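Local atomic coordinates of tyrosine aminotransferase (Leishmania infantum, PDB entry 4IX8), a protein that probably transfers the amino group of L-tyrosine to 2-oxoglutarate, using pyridoxal 5'-phosphate as its cofactor. Residues C167-P172 with S220-S225; Y187-P192 with F411-F416; F214-P219 with L246-I251; E250-M255 with S372-L377. One frame throughout, in Å; residues are numbered along the deposited sequence.

Interaction 1 of 4, residues C167-P172 with S220-S225; sequences CAPSFP and SNPCGS
Phe171 and Asn221 bring the two backbones to 5.6 Å between their CA atoms, where Phe171 N gives a weak, bent hydrogen bond to Asn221 O (3.1 Å, 129° at the hydrogen). Cis peptide bonds precede both Pro169 and Pro222, and the two proline rings meet at a slant. Pro169 CB lies 3.9 Å from Pro222 CG. On the same ring, Pro169 CG touches Cys223 SG at 3.6 Å. The Phe171 ring lies next to the Asn221 amide, with CD1 3.5 Å from ND2 and the two planes turned 45° apart. Asn221 holds its CG opposite the backbone N (chi1 170°), and this carries the amide to the Phe171 ring. The amide has stronger partners elsewhere: OD1 accepts from Arg418, and ND2 bonds O3 of the pyridoxal-lysine at position 282. This places the contact at the wall of the cofactor site. A water joins the segments, donating to Pro169 O and lying 2.7 Å from Ser220 OG. The same OG accepts from Cys223 N at 3.1 Å, an ST motif that ties Cys223 back to Ser220. Segment 167-172 leaves the end of strand 163-168, beside strand 184-191, and Ser170 and Phe171 rest on Ile217 of strand 211-217. Segment 220-225 runs from that strand toward helix 229-242, with Pro222 packed on Met376 of strand 374-379.

Interaction 2 of 4, residues Y187-P192 with F411-F416; sequences YYYLDP and FGMSGF
Tyr187 reaches Gly412 with the end of its ring, its OH 4.1 Å from Gly412 CA. The contact sets strand 184-191 of the large mixed sheet, part of the fold type I architecture of class I aminotransferases, against the loop that leads into strand 416-420 of the smaller sheet. Gly412 has a positive phi (96°) and brings its bare CA up to this end of the ring. A water lies 2.7 Å from Tyr187 OH and donates a weak hydrogen bond to Phe411 O. Tyr189 meets the loop with one ring edge. Gly412 O lies in the ring plane, 3.9 Å from Tyr189 CE1, and the Met413 methyl comes in near that plane. Leu190 adds its carbonyl, with O 3.9 Å from Met413 CE. Pro192 packs against Phe416, their side chains crossing at about a right angle with CG 4.1 Å from CZ. Phe416 also meets the ring of Trp196. The Met413 chain runs extended through chi2 (169°) and then bends at chi3 (-74°), which puts CE 3.3 Å from Tyr189 CD1.

Interaction 3 of 4, residues F214-P219 with L246-I251; sequences FVIINP and LISDEI
Leu246 sets its CG opposite the backbone N (chi1 176°), which lays its side chain alongside that of Phe214. Leu246 CD1 reaches the edge of the Phe214 ring, 3.9 Å from CD1. Ile216 holds CG1 between its N and carbonyl carbon (chi1 64°), which brings CG1 to 3.5 Å from Ser248 OG. The strands are parallel. Ile216 N donates to Ile247 O at 2.8 Å, and Ile216 O accepts from Asp249 N at 2.9 Å. Bonds from Ile247 N to Phe214 O and from Asn218 N to Asp249 O extend the pairing. Phe214, Leu246, Ile216 and Ser248 share one face; Val215, Ile247, Ile217 and Asp249 share the other. At the end of strand 246-249, Ser248 OG donates to Glu250 OE2 at 2.7 Å, and Glu250 OE1 bonds Ser264. One water bridges Asn218 ND2 to Glu250 OE2, while Asn218 OD1 accepts from Phe227 N. Another water donates to Pro219 O and Asp249 O. Asp249 OD1 accepts from Ile251 N in an Asx turn, while OD2 bonds Tyr174 OH near the pyridine nitrogen of the pyridoxal-lysine. The strands belong to a beta-alpha-beta unit whose connecting helix 229-242 packs on Phe214 and Leu246. Strand 163-168 flanks strand 211-217, and strand 274-279 flanks strand 246-249.

Interaction 4 of 4, residues E250-M255 with S372-L377; sequences EIYAEM and SMFVML
The cofactor site supplies the central side chain of this contact: Tyr252, whose OH bonds O3 of the pyridoxal-lysine at position 282. Ser372 sits over one face of its ring. Ser372 OG stands opposite its backbone N (chi1 -176°), which puts it above the ring centre, 3.4 Å from Tyr252 CZ. Ser372 CB makes a CH-pi contact 3.9 Å from the Tyr252 centroid and 16° off the normal. Ile251 CG2 covers the opposite face toward the rim, so the phenol is packed from both sides. Phe374 turns an edge to the phenol oxygen, with CE2 3.3 Å from Tyr252 OH and that oxygen in the plane of the Phe374 ring. Two type I beta turns, Glu250 to Ala253 and Tyr252 to Met255, shape the loop after strand 246-249. They carry it to the start of strand 374-379 in the smaller sheet. There Ser372 N donates to Met255 O at 3.0 Å, with 137° at the hydrogen. The methionines cross obliquely, Met255 CE lying 3.5 Å from Met373 CG. Met373 SD also makes a Met-aromatic contact with Tyr252, oblique to the ring and 4.1 Å from CE1. Met255 stays by the same ring, its SD in plane at the edge.

Overall arrangement
Along the chain, segment 167-172 comes first, and interaction 1 closes its loop at 220-225. Segment 187-192 lies inside that loop but pairs far onward with 411-416, so interactions 1 and 2 cross. Segment 214-219 also starts inside the first loop and pairs beyond it, at 246-251, so interaction 3 crosses interaction 1. Interaction 4 begins on Glu250 and Ile251, where interaction 3 ends, and closes at 372-377. Interactions 3 and 4 nest within interaction 2. Interaction 3 joins neighbouring strands of the large sheet. Interactions 2 and 4 tie that sheet and its loops to the smaller one. Interaction 1 touches all three, joining the end of strand 163-168 to the loop between strand 211-217 and helix 229-242.

Interaction 1 of 4, residues C167-P172 with S220-S225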
loop_
_atom_site.group_PDB
_atom_site.type_symbol
_atom_site.label_atom_id
_atom_site.label_comp_id
_atom_site.label_asym_id
_atom_site.label_seq_id
_atom_site.Cartn_x
_atom_site.Cartn_y
_atom_site.Cartn_z
ATOM N N CYS A 167 -5.665 -19.281 11.341
ATOM C CA CYS A 167 -5.451 -19.540 12.759
ATOM C C CYS A 167 -6.067 -18.432 13.606
ATOM O O CYS A 167 -6.150 -17.286 13.180
ATOM C CB CYS A 167 -3.965 -19.690 13.062
ATOM S SG CYS A 167 -3.104 -18.261 12.443
ATOM N N ALA A 168 -6.496 -18.793 14.814
ATOM C CA ALA A 168 -6.847 -17.836 15.882
ATOM C C ALA A 168 -6.149 -18.349 17.128
ATOM O O ALA A 168 -6.267 -19.515 17.446
ATOM C CB ALA A 168 -8.328 -17.749 16.125
ATOM N N PRO A 169 -5.428 -17.487 17.852
ATOM C CA PRO A 169 -5.293 -16.051 17.614
ATOM C C PRO A 169 -4.322 -15.729 16.503
ATOM O O PRO A 169 -3.419 -16.505 16.203
ATOM C CB PRO A 169 -4.793 -15.521 18.958
ATOM C CG PRO A 169 -4.033 -16.658 19.556
ATOM C CD PRO A 169 -4.746 -17.916 19.086
ATOM N N SER A 170 -4.496 -14.559 15.912
ATOM C CA SER A 170 -3.765 -14.208 14.727
ATOM C C SER A 170 -3.621 -12.723 14.596
ATOM O O SER A 170 -4.519 -11.964 14.981
ATOM C CB SER A 170 -4.479 -14.762 13.473
ATOM O OG SER A 170 -5.851 -14.398 13.497
ATOM N N PHE A 171 -2.519 -12.342 13.957
ATOM C CA PHE A 171 -2.292 -11.003 13.409
ATOM C C PHE A 171 -3.574 -10.571 12.704
ATOM O O PHE A 171 -4.049 -11.275 11.840
ATOM C CB PHE A 171 -1.121 -11.053 12.419
ATOM C CG PHE A 171 -0.799 -9.740 11.749
ATOM C CD1 PHE A 171 -0.466 -8.619 12.483
ATOM C CD2 PHE A 171 -0.783 -9.647 10.364
ATOM C CE1 PHE A 171 -0.156 -7.405 11.840
ATOM C CE2 PHE A 171 -0.474 -8.454 9.723
ATOM C CZ PHE A 171 -0.176 -7.331 10.456
ATOM N N PRO A 172 -4.168 -9.444 13.107
ATOM C CA PRO A 172 -5.551 -9.182 12.681
ATOM C C PRO A 172 -5.787 -8.892 11.184
ATOM O O PRO A 172 -6.943 -8.859 10.766
ATOM C CB PRO A 172 -5.947 -7.943 13.490
ATOM C CG PRO A 172 -4.844 -7.690 14.496
ATOM C CD PRO A 172 -3.649 -8.463 14.085
ATOM N N SER A 220 4.862 -17.062 14.975
ATOM C CA SER A 220 3.558 -16.420 15.175
ATOM C C SER A 220 3.553 -15.083 15.936
ATOM O O SER A 220 4.188 -14.938 16.959
ATOM C CB SER A 220 2.637 -17.374 15.914
ATOM O OG SER A 220 1.559 -16.635 16.451
ATOM N N ASN A 221 2.863 -14.100 15.357
ATOM C CA ASN A 221 2.292 -12.961 16.059
ATOM C C ASN A 221 0.800 -13.266 16.205
ATOM O O ASN A 221 0.139 -13.376 15.193
ATOM C CB ASN A 221 2.521 -11.662 15.246
ATOM C CG ASN A 221 1.757 -10.478 15.801
ATOM O OD1 ASN A 221 1.150 -10.568 16.882
ATOM N ND2 ASN A 221 1.793 -9.351 15.082
ATOM N N PRO A 222 0.237 -13.331 17.434
ATOM C CA PRO A 222 0.753 -12.887 18.730
ATOM C C PRO A 222 1.396 -13.936 19.640
ATOM O O PRO A 222 1.797 -13.496 20.711
ATOM C CB PRO A 222 -0.514 -12.368 19.418
ATOM C CG PRO A 222 -1.561 -13.338 18.961
ATOM C CD PRO A 222 -1.169 -13.770 17.571
ATOM N N CYS A 223 1.532 -15.215 19.261
ATOM C CA CYS A 223 1.797 -16.288 20.269
ATOM C C CYS A 223 3.290 -16.525 20.594
ATOM O O CYS A 223 3.625 -17.116 21.620
ATOM C CB CYS A 223 1.205 -17.618 19.775
ATOM S SG CYS A 223 -0.553 -17.530 19.429
ATOM N N GLY A 224 4.175 -16.096 19.689
ATOM C CA GLY A 224 5.606 -16.265 19.867
ATOM C C GLY A 224 6.088 -17.673 19.558
ATOM O O GLY A 224 7.230 -18.043 19.853
ATOM N N SER A 225 5.212 -18.473 18.980
ATOM C CA SER A 225 5.517 -19.865 18.706
ATOM C C SER A 225 6.421 -20.010 17.508
ATOM O O SER A 225 6.423 -19.174 16.597
ATOM C CB SER A 225 4.235 -20.657 18.453
ATOM O OG SER A 225 3.504 -20.065 17.375
HETATM O O HOH W 1 -0.616 -17.178 14.882
#

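Interaction 2 of 4, residues Y187-P192 with F411-F416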
loop_
_atom_site.group_PDB
_atom_site.type_symbol
_atom_site.label_atom_id
_atom_site.label_comp_id
_atom_site.label_asym_id
_atom_site.label_seq_id
_atom_site.Cartn_x
_atom_site.Cartn_y
_atom_site.Cartn_z
ATOM N N TYR A 187 -12.007 -19.440 11.315
ATOM C CA TYR A 187 -10.970 -19.710 12.280
ATOM C C TYR A 187 -10.828 -21.154 12.601
ATOM O O TYR A 187 -11.832 -21.811 12.912
ATOM C CB TYR A 187 -11.268 -18.961 13.565
ATOM C CG TYR A 187 -10.962 -17.486 13.523
ATOM C CD1 TYR A 187 -9.763 -17.011 13.024
ATOM C CD2 TYR A 187 -11.860 -16.575 14.024
ATOM C CE1 TYR A 187 -9.481 -15.639 13.035
ATOM C CE2 TYR A 187 -11.592 -15.227 14.022
ATOM C CZ TYR A 187 -10.415 -14.759 13.544
ATOM O OH TYR A 187 -10.197 -13.401 13.592
ATOM N N TYR A 188 -9.595 -21.654 12.576
ATOM C CA TYR A 188 -9.270 -22.890 13.317
ATOM C C TYR A 188 -8.431 -22.436 14.541
ATOM O O TYR A 188 -7.775 -21.390 14.479
ATOM C CB TYR A 188 -8.539 -23.914 12.431
ATOM C CG TYR A 188 -7.225 -23.408 11.958
ATOM C CD1 TYR A 188 -6.103 -23.515 12.760
ATOM C CD2 TYR A 188 -7.101 -22.760 10.745
ATOM C CE1 TYR A 188 -4.892 -23.022 12.357
ATOM C CE2 TYR A 188 -5.880 -22.258 10.332
ATOM C CZ TYR A 188 -4.785 -22.407 11.148
ATOM O OH TYR A 188 -3.562 -21.927 10.783
ATOM N N TYR A 189 -8.442 -23.182 15.644
ATOM C CA TYR A 189 -7.876 -22.660 16.893
ATOM C C TYR A 189 -6.495 -23.248 17.152
ATOM O O TYR A 189 -6.176 -24.371 16.752
ATOM C CB TYR A 189 -8.878 -22.885 18.073
ATOM C CG TYR A 189 -10.063 -21.945 17.862
ATOM C CD1 TYR A 189 -9.964 -20.594 18.179
ATOM C CD2 TYR A 189 -11.233 -22.375 17.232
ATOM C CE1 TYR A 189 -11.018 -19.684 17.906
ATOM C CE2 TYR A 189 -12.305 -21.473 16.955
ATOM C CZ TYR A 189 -12.189 -20.129 17.303
ATOM O OH TYR A 189 -13.218 -19.208 17.060
ATOM N N LEU A 190 -5.644 -22.399 17.721
ATOM C CA LEU A 190 -4.297 -22.779 18.114
ATOM C C LEU A 190 -4.363 -23.253 19.572
ATOM O O LEU A 190 -5.183 -22.752 20.345
ATOM C CB LEU A 190 -3.324 -21.610 17.949
ATOM C CG LEU A 190 -3.163 -21.065 16.529
ATOM C CD1 LEU A 190 -2.350 -19.749 16.507
ATOM C CD2 LEU A 190 -2.502 -22.102 15.651
ATOM N N ASP A 191 -3.561 -24.259 19.928
ATOM C CA ASP A 191 -3.613 -24.849 21.278
ATOM C C ASP A 191 -2.484 -24.368 22.219
ATOM O O ASP A 191 -1.331 -24.769 22.056
ATOM C CB ASP A 191 -3.565 -26.374 21.189
ATOM C CG ASP A 191 -3.784 -27.040 22.528
ATOM O OD1 ASP A 191 -3.791 -26.328 23.564
ATOM O OD2 ASP A 191 -3.974 -28.281 22.551
ATOM N N PRO A 192 -2.813 -23.533 23.223
ATOM C CA PRO A 192 -1.771 -22.996 24.124
ATOM C C PRO A 192 -1.045 -24.068 24.952
ATOM O O PRO A 192 -0.019 -23.798 25.592
ATOM C CB PRO A 192 -2.551 -22.058 25.046
ATOM C CG PRO A 192 -3.975 -22.466 24.919
ATOM C CD PRO A 192 -4.149 -23.002 23.543
ATOM N N PHE A 411 -7.482 -10.444 18.477
ATOM C CA PHE A 411 -6.779 -11.371 17.627
ATOM C C PHE A 411 -7.582 -12.631 17.382
ATOM O O PHE A 411 -7.053 -13.577 16.813
ATOM C CB PHE A 411 -5.426 -11.747 18.244
ATOM C CG PHE A 411 -4.500 -10.577 18.477
ATOM C CD1 PHE A 411 -4.528 -9.866 19.679
ATOM C CD2 PHE A 411 -3.589 -10.187 17.488
ATOM C CE1 PHE A 411 -3.667 -8.807 19.912
ATOM C CE2 PHE A 411 -2.732 -9.116 17.696
ATOM C CZ PHE A 411 -2.769 -8.414 18.913
ATOM N N GLY A 412 -8.822 -12.681 17.877
ATOM C CA GLY A 412 -9.684 -13.840 17.678
ATOM C C GLY A 412 -9.714 -14.875 18.797
ATOM O O GLY A 412 -10.308 -15.953 18.627
ATOM N N MET A 413 -9.131 -14.567 19.961
ATOM C CA MET A 413 -9.200 -15.521 21.074
ATOM C C MET A 413 -9.206 -14.814 22.419
ATOM O O MET A 413 -8.189 -14.306 22.876
ATOM C CB MET A 413 -8.057 -16.528 21.029
ATOM C CG MET A 413 -8.243 -17.591 22.064
ATOM S SD MET A 413 -7.124 -19.005 21.925
ATOM C CE MET A 413 -7.781 -19.875 20.510
ATOM N N SER A 414 -10.400 -14.763 22.999
ATOM C CA SER A 414 -10.674 -14.214 24.294
ATOM C C SER A 414 -9.969 -15.004 25.361
ATOM O O SER A 414 -9.662 -16.172 25.166
ATOM C CB SER A 414 -12.194 -14.208 24.580
ATOM O OG SER A 414 -12.765 -13.021 24.021
ATOM N N GLY A 415 -9.722 -14.340 26.490
ATOM C CA GLY A 415 -9.157 -14.984 27.651
ATOM C C GLY A 415 -7.648 -14.819 27.726
ATOM O O GLY A 415 -7.003 -15.383 28.639
ATOM N N PHE A 416 -7.094 -13.984 26.842
ATOM C CA PHE A 416 -5.650 -13.770 26.801
ATOM C C PHE A 416 -5.276 -12.326 26.708
ATOM O O PHE A 416 -6.133 -11.466 26.489
ATOM C CB PHE A 416 -5.029 -14.483 25.611
ATOM C CG PHE A 416 -5.172 -15.982 25.656
ATOM C CD1 PHE A 416 -6.359 -16.589 25.300
ATOM C CD2 PHE A 416 -4.118 -16.778 26.076
ATOM C CE1 PHE A 416 -6.511 -17.967 25.369
ATOM C CE2 PHE A 416 -4.249 -18.156 26.113
ATOM C CZ PHE A 416 -5.463 -18.744 25.754
HETATM O O HOH W 2 -7.692 -12.314 13.754
#

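Interaction 3 of 4, residues F214-P219 with L246-I251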
loop_
_atom_site.group_PDB
_atom_site.type_symbol
_atom_site.label_atom_id
_atom_site.label_comp_id
_atom_site.label_asym_id
_atom_site.label_seq_id
_atom_site.Cartn_x
_atom_site.Cartn_y
_atom_site.Cartn_z
ATOM N N PHE A 214 -5.564 -22.307 3.219
ATOM C CA PHE A 214 -5.226 -22.525 4.615
ATOM C C PHE A 214 -4.104 -21.550 4.946
ATOM O O PHE A 214 -3.065 -21.594 4.313
ATOM C CB PHE A 214 -4.762 -23.942 4.833
ATOM C CG PHE A 214 -4.720 -24.362 6.262
ATOM C CD1 PHE A 214 -3.558 -24.248 6.992
ATOM C CD2 PHE A 214 -5.820 -24.926 6.862
ATOM C CE1 PHE A 214 -3.508 -24.652 8.329
ATOM C CE2 PHE A 214 -5.774 -25.339 8.174
ATOM C CZ PHE A 214 -4.611 -25.205 8.909
ATOM N N VAL A 215 -4.325 -20.659 5.905
ATOM C CA VAL A 215 -3.327 -19.679 6.278
ATOM C C VAL A 215 -2.635 -20.075 7.581
ATOM O O VAL A 215 -3.317 -20.390 8.559
ATOM C CB VAL A 215 -3.922 -18.291 6.489
ATOM C CG1 VAL A 215 -2.835 -17.348 6.951
ATOM C CG2 VAL A 215 -4.588 -17.761 5.219
ATOM N N ILE A 216 -1.294 -20.064 7.591
ATOM C CA ILE A 216 -0.562 -20.163 8.835
ATOM C C ILE A 216 0.334 -18.957 9.007
ATOM O O ILE A 216 0.672 -18.264 8.030
ATOM C CB ILE A 216 0.288 -21.441 8.952
ATOM C CG1 ILE A 216 1.378 -21.473 7.913
ATOM C CG2 ILE A 216 -0.601 -22.691 8.908
ATOM C CD1 ILE A 216 2.330 -22.632 8.090
ATOM N N ILE A 217 0.634 -18.661 10.273
ATOM C CA ILE A 217 1.603 -17.660 10.644
ATOM C C ILE A 217 2.702 -18.326 11.454
ATOM O O ILE A 217 2.469 -18.792 12.551
ATOM C CB ILE A 217 0.972 -16.505 11.449
ATOM C CG1 ILE A 217 -0.251 -15.912 10.715
ATOM C CG2 ILE A 217 2.019 -15.433 11.653
ATOM C CD1 ILE A 217 -0.997 -14.842 11.486
ATOM N N ASN A 218 3.902 -18.355 10.913
ATOM C CA ASN A 218 4.977 -19.080 11.541
ATOM C C ASN A 218 6.348 -18.488 11.213
ATOM O O ASN A 218 6.766 -18.538 10.086
ATOM C CB ASN A 218 4.956 -20.526 11.106
ATOM C CG ASN A 218 6.078 -21.315 11.757
ATOM O OD1 ASN A 218 6.146 -21.408 12.974
ATOM N ND2 ASN A 218 6.976 -21.841 10.956
ATOM N N PRO A 219 7.063 -17.947 12.198
ATOM C CA PRO A 219 6.698 -17.853 13.605
ATOM C C PRO A 219 5.513 -16.952 13.816
ATOM O O PRO A 219 5.268 -16.089 12.965
ATOM C CB PRO A 219 7.964 -17.281 14.260
ATOM C CG PRO A 219 9.088 -17.655 13.341
ATOM C CD PRO A 219 8.464 -17.569 11.958
ATOM N N LEU A 246 -1.497 -23.500 0.512
ATOM C CA LEU A 246 -1.045 -23.085 1.813
ATOM C C LEU A 246 -0.383 -21.733 1.748
ATOM O O LEU A 246 0.598 -21.554 1.007
ATOM C CB LEU A 246 -0.069 -24.127 2.358
ATOM C CG LEU A 246 0.612 -23.860 3.703
ATOM C CD1 LEU A 246 -0.402 -23.692 4.815
ATOM C CD2 LEU A 246 1.585 -25.019 4.076
ATOM N N ILE A 247 -0.903 -20.780 2.527
ATOM C CA ILE A 247 -0.311 -19.447 2.637
ATOM C C ILE A 247 0.384 -19.344 3.999
ATOM O O ILE A 247 -0.244 -19.552 5.019
ATOM C CB ILE A 247 -1.368 -18.334 2.524
ATOM C CG1 ILE A 247 -2.145 -18.475 1.215
ATOM C CG2 ILE A 247 -0.730 -16.972 2.668
ATOM C CD1 ILE A 247 -3.313 -17.549 1.094
ATOM N N SER A 248 1.669 -19.022 4.002
ATOM C CA SER A 248 2.467 -19.034 5.210
ATOM C C SER A 248 3.130 -17.710 5.406
ATOM O O SER A 248 3.987 -17.321 4.609
ATOM C CB SER A 248 3.520 -20.118 5.129
ATOM O OG SER A 248 4.265 -20.204 6.312
ATOM N N ASP A 249 2.741 -17.021 6.475
ATOM C CA ASP A 249 3.334 -15.735 6.835
ATOM C C ASP A 249 4.611 -15.970 7.644
ATOM O O ASP A 249 4.555 -16.265 8.822
ATOM C CB ASP A 249 2.340 -14.904 7.618
ATOM C CG ASP A 249 2.784 -13.465 7.787
ATOM O OD1 ASP A 249 4.019 -13.224 7.838
ATOM O OD2 ASP A 249 1.888 -12.592 7.913
ATOM N N GLU A 250 5.749 -15.852 6.969
ATOM C CA GLU A 250 7.033 -16.207 7.535
ATOM C C GLU A 250 7.881 -14.956 7.685
ATOM O O GLU A 250 9.112 -14.947 7.530
ATOM C CB GLU A 250 7.682 -17.287 6.648
ATOM C CG GLU A 250 6.814 -18.581 6.672
ATOM C CD GLU A 250 7.436 -19.767 5.935
ATOM O OE1 GLU A 250 8.548 -19.622 5.380
ATOM O OE2 GLU A 250 6.815 -20.858 5.974
ATOM N N ILE A 251 7.224 -13.884 8.091
ATOM C CA ILE A 251 7.923 -12.619 8.222
ATOM C C ILE A 251 8.874 -12.597 9.409
ATOM O O ILE A 251 9.814 -11.801 9.439
ATOM C CB ILE A 251 6.932 -11.461 8.332
ATOM C CG1 ILE A 251 7.671 -10.152 8.028
ATOM C CG2 ILE A 251 6.213 -11.485 9.701
ATOM C CD1 ILE A 251 6.876 -8.949 8.300
HETATM O O HOH W 3 6.785 -22.233 8.419
HETATM O O HOH W 4 6.264 -15.180 10.703
#

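Interaction 4 of 4, residues E250-M255 with S372-L377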
loop_
_atom_site.group_PDB
_atom_site.type_symbol
_atom_site.label_atom_id
_atom_site.label_comp_id
_atom_site.label_asym_id
_atom_site.label_seq_id
_atom_site.Cartn_x
_atom_site.Cartn_y
_atom_site.Cartn_z
ATOM N N GLU A 250 5.749 -15.852 6.969
ATOM C CA GLU A 250 7.033 -16.207 7.535
ATOM C C GLU A 250 7.881 -14.956 7.685
ATOM O O GLU A 250 9.112 -14.947 7.530
ATOM C CB GLU A 250 7.682 -17.287 6.648
ATOM C CG GLU A 250 6.814 -18.581 6.672
ATOM C CD GLU A 250 7.436 -19.767 5.935
ATOM O OE1 GLU A 250 8.548 -19.622 5.380
ATOM O OE2 GLU A 250 6.815 -20.858 5.974
ATOM N N ILE A 251 7.224 -13.884 8.091
ATOM C CA ILE A 251 7.923 -12.619 8.222
ATOM C C ILE A 251 8.874 -12.597 9.409
ATOM O O ILE A 251 9.814 -11.801 9.439
ATOM C CB ILE A 251 6.932 -11.461 8.332
ATOM C CG1 ILE A 251 7.671 -10.152 8.028
ATOM C CG2 ILE A 251 6.213 -11.485 9.701
ATOM C CD1 ILE A 251 6.876 -8.949 8.300
ATOM N N TYR A 252 8.644 -13.463 10.397
ATOM C CA TYR A 252 9.541 -13.537 11.565
ATOM C C TYR A 252 10.594 -14.637 11.410
ATOM O O TYR A 252 11.175 -15.090 12.404
ATOM C CB TYR A 252 8.743 -13.772 12.859
ATOM C CG TYR A 252 7.884 -12.581 13.193
ATOM C CD1 TYR A 252 8.456 -11.403 13.634
ATOM C CD2 TYR A 252 6.513 -12.629 13.047
ATOM C CE1 TYR A 252 7.679 -10.302 13.907
ATOM C CE2 TYR A 252 5.737 -11.541 13.314
ATOM C CZ TYR A 252 6.327 -10.379 13.761
ATOM O OH TYR A 252 5.564 -9.273 14.040
ATOM N N ALA A 253 10.854 -15.045 10.164
ATOM C CA ALA A 253 11.789 -16.134 9.861
ATOM C C ALA A 253 13.179 -15.997 10.513
ATOM O O ALA A 253 13.750 -17.000 10.905
ATOM C CB ALA A 253 11.981 -16.252 8.337
ATOM N N GLU A 254 13.701 -14.775 10.625
ATOM C CA GLU A 254 15.061 -14.504 11.136
ATOM C C GLU A 254 15.069 -14.294 12.638
ATOM O O GLU A 254 16.134 -14.055 13.234
ATOM C CB GLU A 254 15.631 -13.244 10.492
ATOM C CG GLU A 254 15.898 -13.331 8.982
ATOM C CD GLU A 254 17.319 -13.723 8.662
ATOM O OE1 GLU A 254 18.154 -13.784 9.583
ATOM O OE2 GLU A 254 17.617 -13.908 7.473
ATOM N N MET A 255 13.875 -14.299 13.233
ATOM C CA MET A 255 13.710 -13.911 14.635
ATOM C C MET A 255 13.267 -15.068 15.527
ATOM O O MET A 255 12.327 -14.935 16.313
ATOM C CB MET A 255 12.744 -12.761 14.716
ATOM C CG MET A 255 13.460 -11.483 14.371
ATOM S SD MET A 255 12.285 -10.268 13.753
ATOM C CE MET A 255 11.836 -9.523 15.323
ATOM N N SER A 372 9.518 -14.462 17.148
ATOM C CA SER A 372 8.764 -13.229 16.956
ATOM C C SER A 372 9.026 -12.335 18.179
ATOM O O SER A 372 10.048 -12.511 18.836
ATOM C CB SER A 372 7.288 -13.516 16.760
ATOM O OG SER A 372 6.586 -12.324 16.495
ATOM N N MET A 373 8.125 -11.386 18.462
ATOM C CA MET A 373 8.338 -10.295 19.456
ATOM C C MET A 373 7.259 -10.187 20.532
ATOM O O MET A 373 7.178 -9.180 21.242
ATOM C CB MET A 373 8.393 -8.930 18.753
ATOM C CG MET A 373 9.519 -8.716 17.757
ATOM S SD MET A 373 9.134 -7.428 16.523
ATOM C CE MET A 373 8.060 -6.292 17.403
ATOM N N PHE A 374 6.414 -11.200 20.634
ATOM C CA PHE A 374 5.208 -11.105 21.447
ATOM C C PHE A 374 5.041 -12.284 22.374
ATOM O O PHE A 374 5.569 -13.361 22.130
ATOM C CB PHE A 374 3.976 -11.023 20.551
ATOM C CG PHE A 374 4.072 -9.971 19.469
ATOM C CD1 PHE A 374 3.808 -8.639 19.753
ATOM C CD2 PHE A 374 4.444 -10.309 18.190
ATOM C CE1 PHE A 374 3.898 -7.696 18.778
ATOM C CE2 PHE A 374 4.519 -9.352 17.206
ATOM C CZ PHE A 374 4.240 -8.058 17.501
ATOM N N VAL A 375 4.267 -12.081 23.423
ATOM C CA VAL A 375 3.892 -13.165 24.280
ATOM C C VAL A 375 2.390 -13.094 24.510
ATOM O O VAL A 375 1.799 -12.014 24.435
ATOM C CB VAL A 375 4.702 -13.107 25.600
ATOM C CG1 VAL A 375 4.244 -11.962 26.494
ATOM C CG2 VAL A 375 4.625 -14.418 26.308
ATOM N N MET A 376 1.765 -14.254 24.692
ATOM C CA MET A 376 0.352 -14.326 25.020
ATOM C C MET A 376 0.180 -14.817 26.457
ATOM O O MET A 376 0.562 -15.941 26.801
ATOM C CB MET A 376 -0.376 -15.246 24.053
ATOM C CG MET A 376 -0.691 -14.618 22.715
ATOM S SD MET A 376 -1.952 -13.324 22.796
ATOM C CE MET A 376 -3.428 -14.285 22.457
ATOM N N LEU A 377 -0.455 -13.981 27.267
ATOM C CA LEU A 377 -0.669 -14.243 28.683
ATOM C C LEU A 377 -2.047 -14.821 28.824
ATOM O O LEU A 377 -3.008 -14.192 28.398
ATOM C CB LEU A 377 -0.557 -12.971 29.493
ATOM C CG LEU A 377 0.732 -12.215 29.201
ATOM C CD1 LEU A 377 0.702 -10.916 29.978
ATOM C CD2 LEU A 377 1.989 -13.077 29.584
#